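Local coordinates for protein aldehyde dehydrogenase 12 (Zea mays, PDB 6D97) that catalyses the NAD+-dependent oxidation of L-glutamate gamma-semialdehyde to glutamate, the last step of proline catabolism in plants, at residues A43-A55 against H239-N252. Numbering follows the deposited sequence.
Sequences AEVQNFVQGSWTA and HDCGLPAEDMDFIN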
# COMPACT_ATOMS: atom_id res chain seq x y z
N ALA A 43 -10.48 33.30 34.27
CA ALA A 43 -11.07 32.93 33.00
C ALA A 43 -12.12 31.85 33.23
O ALA A 43 -12.15 31.19 34.27
CB ALA A 43 -10.00 32.42 32.03
N GLU A 44 -12.99 31.68 32.24
CA GLU A 44 -13.99 30.62 32.29
C GLU A 44 -13.87 29.73 31.06
O GLU A 44 -13.47 30.17 29.98
CB GLU A 44 -15.42 31.17 32.40
CG GLU A 44 -15.86 32.08 31.27
CD GLU A 44 -17.35 32.40 31.35
OE1 GLU A 44 -18.12 31.89 30.50
OE2 GLU A 44 -17.75 33.14 32.28
N VAL A 45 -14.20 28.45 31.25
CA VAL A 45 -14.20 27.46 30.19
C VAL A 45 -15.63 26.96 30.02
O VAL A 45 -16.27 26.55 30.99
CB VAL A 45 -13.26 26.29 30.50
CG1 VAL A 45 -13.26 25.27 29.36
CG2 VAL A 45 -11.86 26.81 30.76
N GLN A 46 -16.12 27.00 28.79
CA GLN A 46 -17.50 26.62 28.50
C GLN A 46 -17.54 25.31 27.73
O GLN A 46 -16.54 24.85 27.17
CB GLN A 46 -18.21 27.72 27.71
CG GLN A 46 -18.26 29.06 28.43
CD GLN A 46 -18.94 30.13 27.61
OE1 GLN A 46 -18.30 30.84 26.84
NE2 GLN A 46 -20.26 30.24 27.75
N ASN A 47 -18.72 24.73 27.69
CA ASN A 47 -19.00 23.60 26.83
C ASN A 47 -19.49 24.09 25.48
O ASN A 47 -19.94 25.23 25.33
CB ASN A 47 -20.04 22.67 27.47
CG ASN A 47 -19.71 22.33 28.91
OD1 ASN A 47 -18.79 21.55 29.18
ND2 ASN A 47 -20.45 22.92 29.84
N PHE A 48 -19.40 23.22 24.48
CA PHE A 48 -19.98 23.45 23.17
C PHE A 48 -20.84 22.25 22.82
O PHE A 48 -20.33 21.12 22.75
CB PHE A 48 -18.90 23.67 22.11
CG PHE A 48 -19.42 24.21 20.81
CD1 PHE A 48 -19.65 25.57 20.66
CD2 PHE A 48 -19.67 23.37 19.75
CE1 PHE A 48 -20.12 26.07 19.46
CE2 PHE A 48 -20.14 23.86 18.55
CZ PHE A 48 -20.37 25.21 18.41
N VAL A 49 -22.13 22.48 22.61
CA VAL A 49 -23.06 21.39 22.32
C VAL A 49 -24.20 21.95 21.49
O VAL A 49 -24.64 23.09 21.69
CB VAL A 49 -23.57 20.72 23.61
CG1 VAL A 49 -24.46 21.67 24.39
CG2 VAL A 49 -24.29 19.43 23.30
N GLN A 50 -24.66 21.14 20.54
CA GLN A 50 -25.74 21.50 19.62
C GLN A 50 -25.48 22.85 18.95
O GLN A 50 -26.40 23.62 18.68
CB GLN A 50 -27.09 21.50 20.35
CG GLN A 50 -27.23 20.36 21.36
CD GLN A 50 -28.53 19.62 21.22
OE1 GLN A 50 -28.80 18.99 20.19
NE2 GLN A 50 -29.36 19.68 22.26
N GLY A 51 -24.20 23.14 18.68
CA GLY A 51 -23.82 24.28 17.86
C GLY A 51 -23.59 25.59 18.57
O GLY A 51 -23.43 26.61 17.89
N SER A 52 -23.56 25.62 19.90
CA SER A 52 -23.35 26.89 20.58
C SER A 52 -22.57 26.68 21.88
O SER A 52 -22.59 25.61 22.48
CB SER A 52 -24.68 27.61 20.87
OG SER A 52 -25.62 26.74 21.46
N TRP A 53 -21.87 27.74 22.28
CA TRP A 53 -21.17 27.75 23.55
C TRP A 53 -22.17 27.89 24.70
O TRP A 53 -23.08 28.71 24.65
CB TRP A 53 -20.15 28.89 23.58
CG TRP A 53 -19.00 28.65 22.66
CD1 TRP A 53 -18.78 29.21 21.43
CD2 TRP A 53 -17.90 27.75 22.88
NE1 TRP A 53 -17.62 28.73 20.88
CE2 TRP A 53 -17.06 27.83 21.75
CE3 TRP A 53 -17.55 26.89 23.92
CZ2 TRP A 53 -15.89 27.08 21.65
CZ3 TRP A 53 -16.40 26.15 23.81
CH2 TRP A 53 -15.58 26.25 22.69
N THR A 54 -21.97 27.09 25.74
CA THR A 54 -22.96 26.95 26.79
C THR A 54 -22.27 26.65 28.11
O THR A 54 -21.23 25.98 28.15
CB THR A 54 -23.95 25.83 26.46
OG1 THR A 54 -24.72 25.50 27.62
CG2 THR A 54 -23.20 24.60 25.98
N ALA A 55 -22.86 27.15 29.20
CA ALA A 55 -22.33 26.91 30.53
C ALA A 55 -22.93 25.66 31.13
O ALA A 55 -23.21 24.68 30.42
CB ALA A 55 -22.59 28.12 31.43
N HIS A 239 -13.39 26.83 14.64
CA HIS A 239 -14.64 27.40 14.13
C HIS A 239 -14.36 28.56 13.19
O HIS A 239 -15.00 28.69 12.14
CB HIS A 239 -15.53 27.84 15.29
CG HIS A 239 -16.21 26.71 16.00
ND1 HIS A 239 -16.45 26.72 17.36
CD2 HIS A 239 -16.69 25.53 15.55
CE1 HIS A 239 -17.06 25.61 17.71
NE2 HIS A 239 -17.22 24.86 16.63
N ASP A 240 -13.40 29.42 13.55
CA ASP A 240 -13.01 30.51 12.65
C ASP A 240 -12.40 29.99 11.36
O ASP A 240 -12.43 30.70 10.35
CB ASP A 240 -12.01 31.44 13.35
CG ASP A 240 -12.68 32.35 14.36
OD1 ASP A 240 -13.93 32.31 14.45
OD2 ASP A 240 -11.96 33.10 15.05
N CYS A 241 -11.86 28.77 11.36
CA CYS A 241 -11.28 28.18 10.17
C CYS A 241 -12.27 27.34 9.38
O CYS A 241 -11.90 26.77 8.35
CB CYS A 241 -10.05 27.34 10.54
SG CYS A 241 -8.66 28.29 11.17
N GLY A 242 -13.52 27.24 9.84
CA GLY A 242 -14.57 26.60 9.06
C GLY A 242 -15.10 25.31 9.63
O GLY A 242 -15.95 24.68 8.99
N LEU A 243 -14.63 24.88 10.80
CA LEU A 243 -15.20 23.71 11.46
C LEU A 243 -16.69 23.94 11.71
O LEU A 243 -17.04 24.88 12.43
CB LEU A 243 -14.49 23.41 12.78
CG LEU A 243 -15.21 22.42 13.70
CD1 LEU A 243 -15.20 21.02 13.13
CD2 LEU A 243 -14.59 22.46 15.09
N PRO A 244 -17.58 23.12 11.15
CA PRO A 244 -19.01 23.37 11.32
C PRO A 244 -19.44 23.24 12.77
O PRO A 244 -18.98 22.36 13.50
CB PRO A 244 -19.66 22.29 10.44
CG PRO A 244 -18.61 21.94 9.44
CD PRO A 244 -17.31 22.04 10.18
N ALA A 245 -20.34 24.14 13.18
CA ALA A 245 -20.83 24.14 14.55
C ALA A 245 -21.39 22.78 14.95
O ALA A 245 -21.18 22.32 16.08
CB ALA A 245 -21.90 25.22 14.72
N GLU A 246 -22.07 22.10 14.03
CA GLU A 246 -22.78 20.88 14.37
C GLU A 246 -21.91 19.63 14.31
O GLU A 246 -22.40 18.55 14.63
CB GLU A 246 -23.99 20.70 13.44
N ASP A 247 -20.64 19.75 13.91
CA ASP A 247 -19.82 18.57 13.67
C ASP A 247 -19.21 17.98 14.93
O ASP A 247 -18.82 16.80 14.91
CB ASP A 247 -18.71 18.90 12.66
CG ASP A 247 -19.19 18.80 11.22
OD1 ASP A 247 -20.41 18.84 11.00
OD2 ASP A 247 -18.34 18.69 10.32
N MET A 248 -19.11 18.74 16.02
CA MET A 248 -18.53 18.18 17.24
C MET A 248 -19.09 18.87 18.46
O MET A 248 -19.64 19.97 18.39
CB MET A 248 -16.99 18.28 17.23
CG MET A 248 -16.43 19.69 17.34
SD MET A 248 -16.21 20.32 19.03
CE MET A 248 -14.94 19.22 19.65
N ASP A 249 -18.94 18.20 19.61
CA ASP A 249 -19.33 18.74 20.90
C ASP A 249 -18.13 18.72 21.84
O ASP A 249 -17.19 17.94 21.68
CB ASP A 249 -20.48 17.93 21.51
CG ASP A 249 -21.73 17.98 20.66
OD1 ASP A 249 -22.15 19.09 20.28
OD2 ASP A 249 -22.28 16.91 20.37
N PHE A 250 -18.20 19.58 22.86
CA PHE A 250 -17.13 19.75 23.83
C PHE A 250 -17.75 19.73 25.22
O PHE A 250 -18.56 20.60 25.55
CB PHE A 250 -16.40 21.07 23.57
CG PHE A 250 -15.17 21.28 24.41
CD1 PHE A 250 -14.12 20.37 24.39
CD2 PHE A 250 -15.04 22.43 25.18
CE1 PHE A 250 -12.98 20.59 25.15
CE2 PHE A 250 -13.91 22.65 25.95
CZ PHE A 250 -12.88 21.73 25.93
N ILE A 251 -17.40 18.73 26.03
CA ILE A 251 -17.99 18.56 27.35
C ILE A 251 -16.89 18.65 28.40
O ILE A 251 -15.80 18.09 28.23
CB ILE A 251 -18.77 17.24 27.48
CG1 ILE A 251 -19.42 17.14 28.86
CG2 ILE A 251 -17.87 16.04 27.21
CD1 ILE A 251 -20.47 16.04 28.98
N ASN A 252 -17.17 19.38 29.48
CA ASN A 252 -16.31 19.42 30.66
C ASN A 252 -17.06 18.76 31.81
O ASN A 252 -18.23 19.08 32.06
CB ASN A 252 -15.93 20.85 31.03
CG ASN A 252 -15.19 21.58 29.91
OD1 ASN A 252 -13.97 21.57 29.84
ND2 ASN A 252 -15.95 22.25 29.05
O HOH W 1 -22.50 20.89 18.14
O HOH W 2 -16.64 29.31 18.43
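Phe-48 and Phe-250 pair through their backbones in a single antiparallel hydrogen-bonded bridge, in which Phe-250 N gives to Phe-48 O at 2.6 Å and Phe-48 N returns a bond to Phe-250 O. Their CB atoms touch at 3.9 Å, but the two rings diverge. With CG anti to the backbone nitrogen (chi1 -167°), the Phe-48 ring reaches toward the end of helix 229-240, where CE1 of His-239 lies over one face, 3.4 Å from Phe-48 CZ; the two rings meet obliquely, their planes at 43°. Ser-52 N sits over the opposite face, and the carbonyl oxygens of Ala-245 and Met-248 approach the ring edge. Phe-48 also points its CD1 edge at Trp-53, whose ring face receives that atom over its centre. A water accepts from Trp-53 NE1 and also bonds ND1 of His-239. The Phe-250 ring turns its edge to Gln-46 O, 3.5 Å from CD2, and meets Trp-53 obliquely. One residue before Phe-48, Asn-47 OD1 receives two hydrogen bonds from Asn-252: backbone N comes in nearly along the C=O axis at 2.7 Å, whereas ND2 lies well above the carbonyl plane at 2.9 Å. At the type I' turn, Gln-50 N gives a long bond (3.3 Å) to the syn side of Asp-249 OD1, tilted out of the carboxylate plane. A second water lies within bonding distance of Asp-249 OD1 and Ala-245 O, and takes a weak bond from Gly-51 N. The contact thus joins the N-terminal hairpin to the outermost strand of the parallel Rossmann-type sheet, whose Ile-251 borders the NAD-binding Lys-222. Asn-47 OD1 takes two bonds, and Asn-252 OD1 and Asp-249 OD2 bond Ser-228 and Ser-88, which should hold these side chains' orientations in this buried contact, while Phe-48 packs against His-239 and Trp-53.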